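Local coordinates for protein glutathione S-transferase (Gordonia bronchialis, PDB 4PTS) that probably conjugates glutathione to other substrates as a glutathione transferase, using an active-site cysteine, at residues Gly19-Arg24 against Val186-Phe191; Arg49-Arg54 against Gly78-Thr83; Pro82-Asn87 against Lys285-Ile290; Asn87-Asp92 against Ile122-Val127; Asp203-Lys208 against Phe249-Ser254. All blocks are in the same frame, centred on the assembly; numbering follows the deposited sequence.

Interaction 1. Residues Gly19-Arg24 against Val186-Phe191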
# COMPACT_ATOMS: atom_id res chain seq x y z
N GLY B 19 -13.96 -7.74 15.04
CA GLY B 19 -15.13 -8.40 14.46
C GLY B 19 -16.30 -7.47 14.17
O GLY B 19 -17.44 -7.93 14.07
N GLN B 20 -16.03 -6.16 14.06
CA GLN B 20 -17.08 -5.15 13.92
C GLN B 20 -16.69 -4.04 12.97
O GLN B 20 -15.51 -3.72 12.80
CB GLN B 20 -17.43 -4.54 15.26
CG GLN B 20 -17.97 -5.54 16.28
CD GLN B 20 -18.68 -4.88 17.46
OE1 GLN B 20 -19.05 -3.71 17.40
NE2 GLN B 20 -18.88 -5.63 18.53
N GLU B 21 -17.71 -3.46 12.34
CA GLU B 21 -17.52 -2.35 11.42
C GLU B 21 -17.18 -1.13 12.23
O GLU B 21 -17.56 -1.03 13.39
CB GLU B 21 -18.79 -2.11 10.59
CG GLU B 21 -20.00 -1.66 11.42
CD GLU B 21 -21.32 -2.31 11.00
OE1 GLU B 21 -22.18 -2.56 11.88
OE2 GLU B 21 -21.52 -2.56 9.79
N PHE B 22 -16.45 -0.22 11.62
CA PHE B 22 -16.10 1.00 12.29
C PHE B 22 -17.27 1.97 12.22
O PHE B 22 -17.70 2.39 11.13
CB PHE B 22 -14.89 1.66 11.66
CG PHE B 22 -14.66 3.04 12.15
CD1 PHE B 22 -14.50 3.27 13.52
CD2 PHE B 22 -14.61 4.11 11.28
CE1 PHE B 22 -14.30 4.55 14.00
CE2 PHE B 22 -14.41 5.39 11.76
CZ PHE B 22 -14.25 5.61 13.13
N VAL B 23 -17.77 2.35 13.39
CA VAL B 23 -18.85 3.31 13.48
C VAL B 23 -18.37 4.49 14.33
O VAL B 23 -17.98 4.32 15.49
CB VAL B 23 -20.11 2.66 14.08
CG1 VAL B 23 -21.32 3.54 13.87
CG2 VAL B 23 -20.36 1.30 13.43
N ARG B 24 -18.37 5.67 13.75
CA ARG B 24 -17.80 6.84 14.40
C ARG B 24 -18.75 7.48 15.44
O ARG B 24 -19.95 7.60 15.20
CB ARG B 24 -17.45 7.86 13.33
CG ARG B 24 -16.64 9.03 13.83
CD ARG B 24 -16.42 10.03 12.70
NE ARG B 24 -15.55 9.51 11.63
CZ ARG B 24 -14.22 9.52 11.66
NH1 ARG B 24 -13.57 9.95 12.71
NH2 ARG B 24 -13.54 9.06 10.63
N VAL B 186 -12.71 5.58 3.80
CA VAL B 186 -11.38 5.07 4.05
C VAL B 186 -11.23 4.60 5.47
O VAL B 186 -10.60 3.57 5.71
CB VAL B 186 -10.29 6.07 3.67
CG1 VAL B 186 -10.38 6.40 2.19
CG2 VAL B 186 -10.35 7.31 4.54
N TYR B 187 -11.79 5.35 6.42
CA TYR B 187 -11.75 4.94 7.83
C TYR B 187 -12.50 3.63 8.07
O TYR B 187 -12.05 2.75 8.81
CB TYR B 187 -12.29 6.05 8.70
CG TYR B 187 -11.25 7.13 8.91
CD1 TYR B 187 -11.12 8.20 8.03
CD2 TYR B 187 -10.38 7.05 9.97
CE1 TYR B 187 -10.14 9.20 8.22
CE2 TYR B 187 -9.41 8.03 10.18
CZ TYR B 187 -9.29 9.11 9.32
OH TYR B 187 -8.31 10.06 9.59
N ARG B 188 -13.60 3.47 7.37
CA ARG B 188 -14.45 2.32 7.50
C ARG B 188 -13.78 1.05 6.99
O ARG B 188 -14.04 -0.02 7.52
CB ARG B 188 -15.77 2.60 6.77
CG ARG B 188 -16.97 2.22 7.59
CD ARG B 188 -18.29 2.74 7.01
NE ARG B 188 -19.27 1.65 6.98
CZ ARG B 188 -19.79 1.05 8.07
NH1 ARG B 188 -19.42 1.40 9.32
NH2 ARG B 188 -20.67 0.08 7.89
N CYS B 189 -12.88 1.18 6.01
CA CYS B 189 -11.96 0.11 5.59
C CYS B 189 -10.87 -0.18 6.61
O CYS B 189 -10.73 -1.28 7.09
CB CYS B 189 -11.19 0.51 4.34
SG CYS B 189 -12.10 0.61 2.80
N GLY B 190 -10.04 0.82 6.90
CA GLY B 190 -8.90 0.64 7.78
C GLY B 190 -9.29 0.20 9.17
O GLY B 190 -8.61 -0.62 9.78
N PHE B 191 -10.38 0.73 9.69
CA PHE B 191 -10.79 0.40 11.05
C PHE B 191 -11.75 -0.77 11.10
O PHE B 191 -12.17 -1.17 12.19
CB PHE B 191 -11.36 1.63 11.77
CG PHE B 191 -10.33 2.67 12.12
CD1 PHE B 191 -9.04 2.30 12.48
CD2 PHE B 191 -10.65 4.00 12.13
CE1 PHE B 191 -8.07 3.25 12.80
CE2 PHE B 191 -9.69 4.97 12.47
CZ PHE B 191 -8.40 4.59 12.79
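Phe22 O receives the shortest polar contact here, a hydrogen bond from Arg188 NH1 (2.7 Å) that is weak because it is bent to 124°. The guanidinium meets the carbonyl edge-on, and its other amino group, NH2, forms a long, weak salt bridge with Glu21 OE2 (3.4 Å). Glu21 and Arg188 run alongside each other; the arginine thus bridges, weakly, a backbone oxygen and a carboxylate of the Gly19-Arg24 loop. The Phe22 side chain packs against Phe191, at the C-terminal end of Val186-Phe191. With CG of Phe22 anti to N (chi1 169°), the two side chains lie together, and the Phe191 ring presents its edge to the Phe22 face in a T-shaped pair, centroids 5.1 Å apart; CB of Phe22 and CB of Phe191 touch at 3.5 Å. Farther along, Arg24 NH2 comes down over the Tyr187 ring, 3.5 Å from CG of Tyr187, in a cation-pi contact with the guanidinium steeply inclined to the ring. Tyr187 OH itself is hydrogen-bonded to Tyr288, and its ring meets Phe249 edge-to-face. The N-terminal loop thus packs over helix 185-190 beside a tyrosine cluster, with Tyr187 the predicted proton donor/acceptor of a cysteine-type glutathione transferase site.

Interaction 2. Residues Arg49-Arg54 against Gly78-Thr83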
# COMPACT_ATOMS: atom_id res chain seq x y z
N ARG B 49 -8.99 31.48 18.55
CA ARG B 49 -7.79 30.84 18.03
C ARG B 49 -8.18 29.46 17.53
O ARG B 49 -8.85 28.69 18.22
CB ARG B 49 -6.71 30.77 19.11
CG ARG B 49 -5.78 29.58 19.04
CD ARG B 49 -4.52 29.81 19.87
NE ARG B 49 -3.53 30.44 19.02
CZ ARG B 49 -2.28 30.04 18.85
NH1 ARG B 49 -1.77 29.04 19.53
NH2 ARG B 49 -1.53 30.67 17.98
N LEU B 50 -7.76 29.17 16.32
CA LEU B 50 -8.05 27.90 15.72
C LEU B 50 -6.97 26.93 16.12
O LEU B 50 -5.78 27.24 15.94
CB LEU B 50 -8.04 28.06 14.21
CG LEU B 50 -8.01 26.78 13.39
CD1 LEU B 50 -9.22 25.90 13.70
CD2 LEU B 50 -7.96 27.16 11.93
N ILE B 51 -7.36 25.77 16.67
CA ILE B 51 -6.42 24.68 16.91
C ILE B 51 -6.59 23.55 15.92
O ILE B 51 -7.67 23.02 15.77
CB ILE B 51 -6.56 24.12 18.31
CG1 ILE B 51 -6.33 25.23 19.34
CG2 ILE B 51 -5.60 22.95 18.50
CD1 ILE B 51 -4.96 25.92 19.26
N ALA B 52 -5.51 23.18 15.25
CA ALA B 52 -5.56 22.17 14.22
C ALA B 52 -4.31 21.31 14.26
O ALA B 52 -3.45 21.46 15.13
CB ALA B 52 -5.69 22.85 12.88
N ALA B 53 -4.23 20.37 13.32
CA ALA B 53 -3.04 19.54 13.12
C ALA B 53 -2.91 19.25 11.63
O ALA B 53 -3.89 19.04 10.94
CB ALA B 53 -3.16 18.24 13.91
N ARG B 54 -1.69 19.25 11.14
CA ARG B 54 -1.46 19.00 9.73
C ARG B 54 -1.89 17.61 9.34
O ARG B 54 -2.18 17.35 8.16
CB ARG B 54 0.02 19.12 9.39
CG ARG B 54 0.62 20.48 9.62
CD ARG B 54 0.53 21.36 8.39
NE ARG B 54 1.29 22.59 8.65
CZ ARG B 54 1.19 23.72 7.98
NH1 ARG B 54 0.36 23.83 6.95
NH2 ARG B 54 1.92 24.75 8.37
N GLY B 78 -2.99 27.62 16.19
CA GLY B 78 -2.06 26.70 16.85
C GLY B 78 -2.03 25.34 16.15
O GLY B 78 -3.02 24.89 15.61
N LEU B 79 -0.88 24.68 16.15
CA LEU B 79 -0.72 23.40 15.47
C LEU B 79 -0.25 22.33 16.43
O LEU B 79 0.76 22.48 17.13
CB LEU B 79 0.27 23.54 14.30
CG LEU B 79 -0.28 24.27 13.09
CD1 LEU B 79 0.82 24.53 12.05
CD2 LEU B 79 -1.41 23.47 12.45
N CYS B 80 -0.96 21.22 16.44
CA CYS B 80 -0.52 20.12 17.24
C CYS B 80 0.41 19.21 16.47
O CYS B 80 0.37 19.12 15.23
CB CYS B 80 -1.71 19.35 17.75
SG CYS B 80 -2.78 20.44 18.67
N GLY B 81 1.24 18.52 17.25
CA GLY B 81 2.09 17.50 16.73
C GLY B 81 1.29 16.25 16.37
O GLY B 81 0.22 15.98 16.98
N PRO B 82 1.83 15.46 15.43
CA PRO B 82 1.19 14.26 14.90
C PRO B 82 1.03 13.13 15.89
O PRO B 82 0.16 12.31 15.72
CB PRO B 82 2.13 13.84 13.77
CG PRO B 82 3.48 14.35 14.19
CD PRO B 82 3.23 15.60 14.97
N THR B 83 1.85 13.08 16.93
CA THR B 83 1.82 11.95 17.84
C THR B 83 1.33 12.35 19.22
O THR B 83 1.48 13.49 19.64
CB THR B 83 3.22 11.35 18.05
OG1 THR B 83 4.14 12.41 18.31
CG2 THR B 83 3.65 10.61 16.82
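Strands 48-53 and 76-80 are the two parallel strands of a beta-alpha-beta unit, joined through helix 57-68, in the thioredoxin-like half of the transferase. Between Leu50 and Cys80 they pair by a regular ladder: Gly78 N to Leu50 O (2.8 Å), Ala52 N to Gly78 O (3.0 Å) and Cys80 N to Ala52 O (2.8 Å), all nearly straight. Ala52 and Leu79 share one face of the sheet, where Ala52 also touches Ala59 and Leu63 of the connecting helix. In Leu79, chi1 of -74° and chi2 of 172° together put CD2 over the Ala52 carbonyl and CD1 by the Arg54 guanidinium, 3.8 Å from NH2 of Arg54. That arginine has its NH1 and NH2 held by Thr278 O and Glu337 O. On the other face, Ile51 CG2 lies alongside Cys80 SG at 3.8 Å, while Ile51 CD1 leans toward the CA of Gly78. Arg49 reaches the same glycine: bent at chi3 (-90°) and salt-bridged through NH1 to Asp99, it lays one guanidinium face on the backbone, with Arg49 CZ 3.7 Å from Gly78 N.

Interaction 3. Residues Pro82-Asn87 against Lys285-Ile290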
# COMPACT_ATOMS: atom_id res chain seq x y z
N PRO B 82 1.83 15.46 15.43
CA PRO B 82 1.19 14.26 14.90
C PRO B 82 1.03 13.13 15.89
O PRO B 82 0.16 12.31 15.72
CB PRO B 82 2.13 13.84 13.77
CG PRO B 82 3.48 14.35 14.19
CD PRO B 82 3.23 15.60 14.97
N THR B 83 1.85 13.08 16.93
CA THR B 83 1.82 11.95 17.84
C THR B 83 1.33 12.35 19.22
O THR B 83 1.48 13.49 19.64
CB THR B 83 3.22 11.35 18.05
OG1 THR B 83 4.14 12.41 18.31
CG2 THR B 83 3.65 10.61 16.82
N HIS B 84 0.78 11.38 19.93
CA HIS B 84 0.27 11.64 21.25
C HIS B 84 -0.18 10.34 21.89
O HIS B 84 -0.35 9.35 21.21
CB HIS B 84 -0.89 12.64 21.18
CG HIS B 84 -1.91 12.38 20.10
ND1 HIS B 84 -2.94 11.48 20.23
CD2 HIS B 84 -2.09 12.97 18.89
CE1 HIS B 84 -3.69 11.50 19.15
NE2 HIS B 84 -3.19 12.39 18.31
N ASP B 85 -0.41 10.36 23.20
CA ASP B 85 -0.91 9.16 23.90
C ASP B 85 -2.46 9.13 23.91
O ASP B 85 -3.12 9.77 23.08
CB ASP B 85 -0.27 9.02 25.30
CG ASP B 85 -0.77 10.08 26.32
OD1 ASP B 85 -1.89 10.64 26.16
OD2 ASP B 85 -0.04 10.34 27.32
N LYS B 86 -3.02 8.38 24.86
CA LYS B 86 -4.47 8.24 25.06
C LYS B 86 -5.21 9.56 25.31
O LYS B 86 -6.44 9.57 25.19
CB LYS B 86 -4.77 7.30 26.24
N ASN B 87 -4.50 10.64 25.65
CA ASN B 87 -5.16 11.94 25.92
C ASN B 87 -5.14 12.91 24.77
O ASN B 87 -5.35 14.11 24.94
CB ASN B 87 -4.56 12.62 27.15
CG ASN B 87 -4.70 11.76 28.38
OD1 ASN B 87 -3.71 11.45 29.02
ND2 ASN B 87 -5.91 11.32 28.68
N LYS B 285 1.94 11.08 7.63
CA LYS B 285 2.39 9.71 7.77
C LYS B 285 2.70 9.39 9.21
O LYS B 285 2.19 8.41 9.76
CB LYS B 285 3.60 9.45 6.88
CG LYS B 285 3.21 9.36 5.42
CD LYS B 285 4.37 9.72 4.51
CE LYS B 285 5.50 8.72 4.67
NZ LYS B 285 6.67 9.08 3.85
N GLN B 286 3.52 10.23 9.84
CA GLN B 286 3.88 10.00 11.23
C GLN B 286 2.66 9.74 12.09
O GLN B 286 2.70 8.91 12.97
CB GLN B 286 4.62 11.21 11.80
CG GLN B 286 6.09 11.26 11.44
CD GLN B 286 6.75 12.56 11.84
OE1 GLN B 286 6.09 13.57 12.10
NE2 GLN B 286 8.06 12.56 11.89
N HIS B 287 1.58 10.46 11.83
CA HIS B 287 0.42 10.37 12.70
C HIS B 287 -0.31 9.05 12.56
O HIS B 287 -0.61 8.37 13.52
CB HIS B 287 -0.56 11.49 12.43
CG HIS B 287 -1.88 11.24 13.04
ND1 HIS B 287 -2.05 11.14 14.40
CD2 HIS B 287 -3.09 11.01 12.49
CE1 HIS B 287 -3.32 10.89 14.67
NE2 HIS B 287 -3.98 10.82 13.52
N TYR B 288 -0.60 8.71 11.33
CA TYR B 288 -1.33 7.50 11.11
C TYR B 288 -0.52 6.28 11.51
O TYR B 288 -1.01 5.41 12.21
CB TYR B 288 -1.74 7.42 9.65
CG TYR B 288 -2.90 8.32 9.34
CD1 TYR B 288 -2.71 9.61 8.94
CD2 TYR B 288 -4.20 7.86 9.47
CE1 TYR B 288 -3.77 10.44 8.65
CE2 TYR B 288 -5.28 8.67 9.19
CZ TYR B 288 -5.06 9.96 8.77
OH TYR B 288 -6.12 10.79 8.50
N TYR B 289 0.72 6.21 11.04
CA TYR B 289 1.51 4.99 11.18
C TYR B 289 2.00 4.82 12.61
O TYR B 289 2.17 3.71 13.07
CB TYR B 289 2.68 4.97 10.18
CG TYR B 289 2.25 4.62 8.76
CD1 TYR B 289 2.05 3.32 8.37
CD2 TYR B 289 2.06 5.62 7.82
CE1 TYR B 289 1.64 3.01 7.08
CE2 TYR B 289 1.66 5.32 6.52
CZ TYR B 289 1.45 4.01 6.14
OH TYR B 289 1.04 3.72 4.82
N ILE B 290 2.23 5.91 13.32
CA ILE B 290 2.69 5.76 14.69
C ILE B 290 1.52 5.70 15.68
O ILE B 290 1.55 4.91 16.60
CB ILE B 290 3.69 6.86 15.08
CG1 ILE B 290 4.99 6.68 14.29
CG2 ILE B 290 3.97 6.82 16.55
CD1 ILE B 290 5.85 7.92 14.22
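His287 holds CG anti to its backbone N (chi1 165°), which swings the imidazole out along the helix flank toward Pro82, while a chi1 of 45° puts the His84 ring where its NE2 end approaches the same imidazole. The result is a hydrogen bond from His287 ND1 to Pro82 O, 2.8 Å long; the donor lies in the carbonyl plane, and the oxygen sits slightly out of the imidazole plane. The bond implies a proton on ND1 and would help set the ring's rotation. Pro82 presses its own ring on the helix: its CB touches CB of His287 at 3.8 Å, and its CG reaches OE1 of the extended Gln286 side chain at 3.4 Å. One helical turn after Gln286, Ile290 CG2 meets Thr83 CG2 at 3.8 Å, a methyl-to-methyl contact. The two histidine rings are mutually oblique, with His84 NE2 3.9 Å from His287 CE1. Beyond His84, Asp85 OD1 accepts from Asn87 N (2.7 Å), an Asx turn that shapes the exposed end of the loop. Both imidazoles also meet the indole of Trp89, the predicted glutathione-binding residue. The loop following strand 76-80 is thereby laid along helix 281-291, from whose other sides Tyr288 packs on helix 229-245 and Tyr289 on Lys250 of the second subunit.

Interaction 4. Residues Asn87-Asp92 against Ile122-Val127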
# COMPACT_ATOMS: atom_id res chain seq x y z
N ASN B 87 -4.50 10.64 25.65
CA ASN B 87 -5.16 11.94 25.92
C ASN B 87 -5.14 12.91 24.77
O ASN B 87 -5.35 14.11 24.94
CB ASN B 87 -4.56 12.62 27.15
CG ASN B 87 -4.70 11.76 28.38
OD1 ASN B 87 -3.71 11.45 29.02
ND2 ASN B 87 -5.91 11.32 28.68
N SER B 88 -4.94 12.36 23.59
CA SER B 88 -5.10 13.09 22.37
C SER B 88 -4.10 14.23 22.24
O SER B 88 -3.03 14.19 22.85
CB SER B 88 -6.52 13.61 22.31
OG SER B 88 -6.85 13.93 20.98
N TRP B 89 -4.46 15.26 21.48
CA TRP B 89 -3.47 16.14 20.88
C TRP B 89 -2.67 16.96 21.88
O TRP B 89 -3.22 17.46 22.86
CB TRP B 89 -4.15 17.06 19.90
CG TRP B 89 -4.90 16.31 18.85
CD1 TRP B 89 -6.21 15.97 18.87
CD2 TRP B 89 -4.37 15.81 17.64
NE1 TRP B 89 -6.55 15.28 17.73
CE2 TRP B 89 -5.43 15.16 16.96
CE3 TRP B 89 -3.10 15.83 17.06
CZ2 TRP B 89 -5.27 14.56 15.71
CZ3 TRP B 89 -2.94 15.24 15.81
CH2 TRP B 89 -4.02 14.60 15.16
N THR B 90 -1.38 17.07 21.62
CA THR B 90 -0.45 17.82 22.44
C THR B 90 0.28 18.80 21.53
O THR B 90 0.22 18.68 20.29
CB THR B 90 0.59 16.91 23.12
OG1 THR B 90 1.28 16.13 22.14
CG2 THR B 90 -0.07 15.98 24.11
N PHE B 91 0.97 19.74 22.18
CA PHE B 91 1.64 20.85 21.51
C PHE B 91 3.13 20.65 21.62
O PHE B 91 3.88 21.49 22.12
CB PHE B 91 1.22 22.15 22.17
CG PHE B 91 -0.19 22.51 21.92
CD1 PHE B 91 -0.57 22.99 20.67
CD2 PHE B 91 -1.15 22.37 22.92
CE1 PHE B 91 -1.88 23.33 20.43
CE2 PHE B 91 -2.46 22.71 22.69
CZ PHE B 91 -2.83 23.19 21.44
N ASP B 92 3.55 19.51 21.11
CA ASP B 92 4.88 19.04 21.31
C ASP B 92 5.83 19.50 20.20
O ASP B 92 7.02 19.25 20.28
CB ASP B 92 4.83 17.49 21.42
CG ASP B 92 4.19 16.82 20.16
OD1 ASP B 92 4.87 16.56 19.13
OD2 ASP B 92 2.97 16.56 20.21
N ILE B 122 -11.73 14.21 22.22
CA ILE B 122 -10.89 15.42 22.22
C ILE B 122 -10.24 15.66 20.84
O ILE B 122 -9.12 15.22 20.57
CB ILE B 122 -9.80 15.31 23.30
CG1 ILE B 122 -10.40 14.91 24.65
CG2 ILE B 122 -9.04 16.62 23.44
CD1 ILE B 122 -11.22 15.99 25.34
N THR B 123 -10.93 16.42 20.01
CA THR B 123 -10.60 16.43 18.58
C THR B 123 -10.09 17.76 18.08
O THR B 123 -10.29 18.80 18.70
CB THR B 123 -11.78 16.03 17.65
OG1 THR B 123 -12.54 17.20 17.25
CG2 THR B 123 -12.67 14.97 18.30
N VAL B 124 -9.49 17.69 16.90
CA VAL B 124 -9.20 18.85 16.08
C VAL B 124 -9.97 18.73 14.76
O VAL B 124 -10.16 17.63 14.23
CB VAL B 124 -7.70 19.01 15.81
CG1 VAL B 124 -7.01 19.50 17.07
CG2 VAL B 124 -7.09 17.70 15.33
N PRO B 125 -10.38 19.87 14.19
CA PRO B 125 -10.10 21.21 14.64
C PRO B 125 -10.99 21.60 15.79
O PRO B 125 -12.09 21.08 15.93
CB PRO B 125 -10.45 22.06 13.42
CG PRO B 125 -11.58 21.32 12.82
CD PRO B 125 -11.27 19.86 13.02
N ALA B 126 -10.47 22.50 16.62
CA ALA B 126 -11.22 23.11 17.69
C ALA B 126 -10.94 24.60 17.64
O ALA B 126 -9.81 25.01 17.34
CB ALA B 126 -10.81 22.54 19.03
N VAL B 127 -11.96 25.40 17.95
CA VAL B 127 -11.77 26.84 18.07
C VAL B 127 -11.91 27.23 19.52
O VAL B 127 -12.92 26.95 20.17
CB VAL B 127 -12.76 27.63 17.20
CG1 VAL B 127 -12.44 29.10 17.32
CG2 VAL B 127 -12.65 27.21 15.74
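This is a loop-to-loop contact beside the four-stranded sheet, at the entry to its inner strand 126-129, with one hydrogen bond and one methyl-on-indole contact, joining the loop after strand 76-80 to the loop that leads into strand 126-129. Ser88 OG, anti to its backbone N (chi1 -160°), donates to Ile122 O at 2.6 Å, lying in the carbonyl plane and thus well aligned with the acceptor. Behind the bond, Ser88 CB and Ile122 CB touch at 3.8 Å, while the far end of the isoleucine turns off toward Lys108 and Tyr111 of helix 108-114. The same carbonyl oxygen stands at the edge of the next side chain, with Trp89 CD1 3.5 Å from Ile122 O. Val124 then crosses the indole: its CG2 lies over one face in a CH-pi contact, 3.7 Å from the centroid of the Trp89 five-membered ring and 3.4 Å from Trp89 CE2. The methyl is displaced toward the NE1-CE2 side of the indole. Trp89 also packs on Ala53, and its backbone is hydrogen-bonded to Leu107. The peptide between Val124 and Pro125 is cis. A cis-proline just before this strand is a hallmark of the thioredoxin-like glutathione site, and here Val124 adjoins Cys56, the predicted nucleophile, consistent with a pocket wall built from Trp89 and the cis-proline loop.

Interaction 5. Residues Asp203-Lys208 against Phe249-Ser254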
# COMPACT_ATOMS: atom_id res chain seq x y z
N ASP B 203 -15.75 -1.92 -1.46
CA ASP B 203 -16.59 -1.80 -2.63
C ASP B 203 -17.24 -0.41 -2.72
O ASP B 203 -17.22 0.24 -3.76
CB ASP B 203 -17.64 -2.89 -2.61
CG ASP B 203 -17.05 -4.30 -2.76
OD1 ASP B 203 -16.02 -4.47 -3.48
OD2 ASP B 203 -17.64 -5.25 -2.17
N ARG B 204 -17.80 0.05 -1.62
CA ARG B 204 -18.47 1.32 -1.63
C ARG B 204 -17.53 2.45 -1.98
O ARG B 204 -17.87 3.36 -2.73
CB ARG B 204 -19.16 1.55 -0.29
CG ARG B 204 -20.46 0.76 -0.22
CD ARG B 204 -21.15 0.92 1.11
NE ARG B 204 -21.51 2.31 1.38
CZ ARG B 204 -21.86 2.77 2.57
NH1 ARG B 204 -21.93 1.96 3.62
NH2 ARG B 204 -22.14 4.07 2.74
N LEU B 205 -16.32 2.36 -1.44
CA LEU B 205 -15.29 3.33 -1.70
C LEU B 205 -14.98 3.46 -3.19
O LEU B 205 -14.94 4.56 -3.75
CB LEU B 205 -14.04 2.88 -0.98
CG LEU B 205 -12.79 3.75 -1.12
CD1 LEU B 205 -13.05 5.15 -0.59
CD2 LEU B 205 -11.65 3.11 -0.36
N PHE B 206 -14.74 2.34 -3.84
CA PHE B 206 -14.26 2.39 -5.19
C PHE B 206 -15.38 2.60 -6.21
O PHE B 206 -15.15 3.20 -7.25
CB PHE B 206 -13.38 1.18 -5.48
CG PHE B 206 -12.02 1.31 -4.88
CD1 PHE B 206 -11.07 2.12 -5.47
CD2 PHE B 206 -11.70 0.69 -3.68
CE1 PHE B 206 -9.83 2.28 -4.90
CE2 PHE B 206 -10.45 0.84 -3.11
CZ PHE B 206 -9.51 1.64 -3.71
N THR B 207 -16.58 2.17 -5.88
CA THR B 207 -17.76 2.56 -6.66
C THR B 207 -17.88 4.07 -6.69
O THR B 207 -18.09 4.66 -7.75
CB THR B 207 -19.04 2.03 -6.01
OG1 THR B 207 -18.98 0.60 -6.01
CG2 THR B 207 -20.27 2.47 -6.78
N LYS B 208 -17.77 4.69 -5.52
CA LYS B 208 -17.89 6.12 -5.42
C LYS B 208 -16.81 6.82 -6.23
O LYS B 208 -17.07 7.83 -6.87
CB LYS B 208 -17.79 6.60 -3.98
CG LYS B 208 -18.13 8.09 -3.82
CD LYS B 208 -19.55 8.34 -4.27
CE LYS B 208 -20.06 9.72 -3.95
NZ LYS B 208 -21.52 9.71 -4.26
N PHE B 249 -4.55 1.70 5.46
CA PHE B 249 -5.96 1.32 5.54
C PHE B 249 -6.35 0.30 4.48
O PHE B 249 -7.52 -0.05 4.36
CB PHE B 249 -6.85 2.55 5.40
CG PHE B 249 -6.90 3.43 6.61
CD1 PHE B 249 -6.27 3.08 7.80
CD2 PHE B 249 -7.63 4.60 6.57
CE1 PHE B 249 -6.36 3.89 8.92
CE2 PHE B 249 -7.72 5.41 7.67
CZ PHE B 249 -7.08 5.07 8.85
N LYS B 250 -5.38 -0.14 3.69
CA LYS B 250 -5.61 -1.19 2.69
C LYS B 250 -6.66 -0.84 1.63
O LYS B 250 -7.32 -1.72 1.11
CB LYS B 250 -6.01 -2.48 3.37
CG LYS B 250 -4.95 -3.02 4.30
CD LYS B 250 -5.44 -4.29 4.96
CE LYS B 250 -4.39 -4.92 5.84
NZ LYS B 250 -4.49 -4.36 7.21
N CYS B 251 -6.77 0.44 1.30
CA CYS B 251 -7.66 0.89 0.24
C CYS B 251 -6.96 0.75 -1.09
O CYS B 251 -6.64 1.76 -1.72
CB CYS B 251 -8.04 2.34 0.47
SG CYS B 251 -8.95 2.57 2.00
N ASN B 252 -6.75 -0.48 -1.54
CA ASN B 252 -5.68 -0.72 -2.51
C ASN B 252 -6.04 -1.29 -3.87
O ASN B 252 -5.18 -1.93 -4.50
CB ASN B 252 -4.63 -1.62 -1.88
CG ASN B 252 -5.08 -3.04 -1.78
OD1 ASN B 252 -6.26 -3.32 -1.74
ND2 ASN B 252 -4.15 -3.93 -1.73
N ARG B 253 -7.25 -1.01 -4.37
CA ARG B 253 -7.56 -1.37 -5.75
C ARG B 253 -6.48 -0.84 -6.69
O ARG B 253 -6.09 -1.49 -7.66
CB ARG B 253 -8.90 -0.80 -6.21
CG ARG B 253 -9.41 -1.50 -7.46
CD ARG B 253 -10.78 -1.01 -7.90
NE ARG B 253 -10.67 0.28 -8.57
CZ ARG B 253 -11.72 1.00 -8.99
NH1 ARG B 253 -12.96 0.56 -8.82
NH2 ARG B 253 -11.52 2.16 -9.57
N SER B 254 -5.99 0.34 -6.36
CA SER B 254 -5.08 1.05 -7.21
C SER B 254 -4.66 2.30 -6.46
O SER B 254 -5.42 2.78 -5.62
CB SER B 254 -5.80 1.39 -8.52
OG SER B 254 -5.52 2.71 -9.00
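Residues 203-208 of helix 195-217 run past an irregular loop, Phe249-Ser254, in which Cys251 is the centre of an inverse gamma turn; the backbones stay well apart, 7.7 Å between CA of Phe206 and CA of Arg253, and side chains fill the gap. Phe206 CG is anti to the carbonyl carbon (chi1 -77°), which drives the ring into the loop until Phe206 CZ lies 3.5 Å from Cys251 O, the oxygen meeting the ring edge. Arg253 CB sits almost centrally over one face in a CH-pi contact, 3.5 Å from the Phe206 centroid, and Leu205 CG lies over the rim of the opposite face. The side chains of Phe206 and Arg253 run in opposite senses, so the guanidinium passes back over the base of the phenylalanine, with Arg253 NH1 3.4 Å from Phe206 CB. The contact belongs to the all-helical C-terminal domain of the transferase, uniting helix 195-217 with the loop after helix 229-245. A bend at chi3 (77°) lets Arg253 turn its NH2 to Asp210, its salt-bridge partner on the same helix. Lys250 NZ is hydrogen-bonded to Asn296 OD1 of the second subunit. Leu205 CD2 meets Cys251 SG at 3.6 Å, beside Val186 and Cys189 of helix 185-190.

In the fold
From the N terminus, interaction 1 opens first and closes a long loop by laying residues 19-24 on helix 185-190. Within that span, interaction 2 closes the beta-alpha-beta unit, and interaction 4 ties residues 87-92 to the loop before strand 126-129, two contacts sharing one sheet. Interaction 3 starts at Pro82 and Thr83, where interaction 2 ends, and runs to helix 281-291; it therefore crosses interaction 1 while enclosing interactions 4 and 5. Interaction 5 opens after interaction 1 has closed and stays within the helical domain, touching interaction 1 through Phe249. Interactions 1 and 3 meet through the hydroxyls of Tyr187 and Tyr288, joining helix 185-190 to helix 281-291 at the predicted active site.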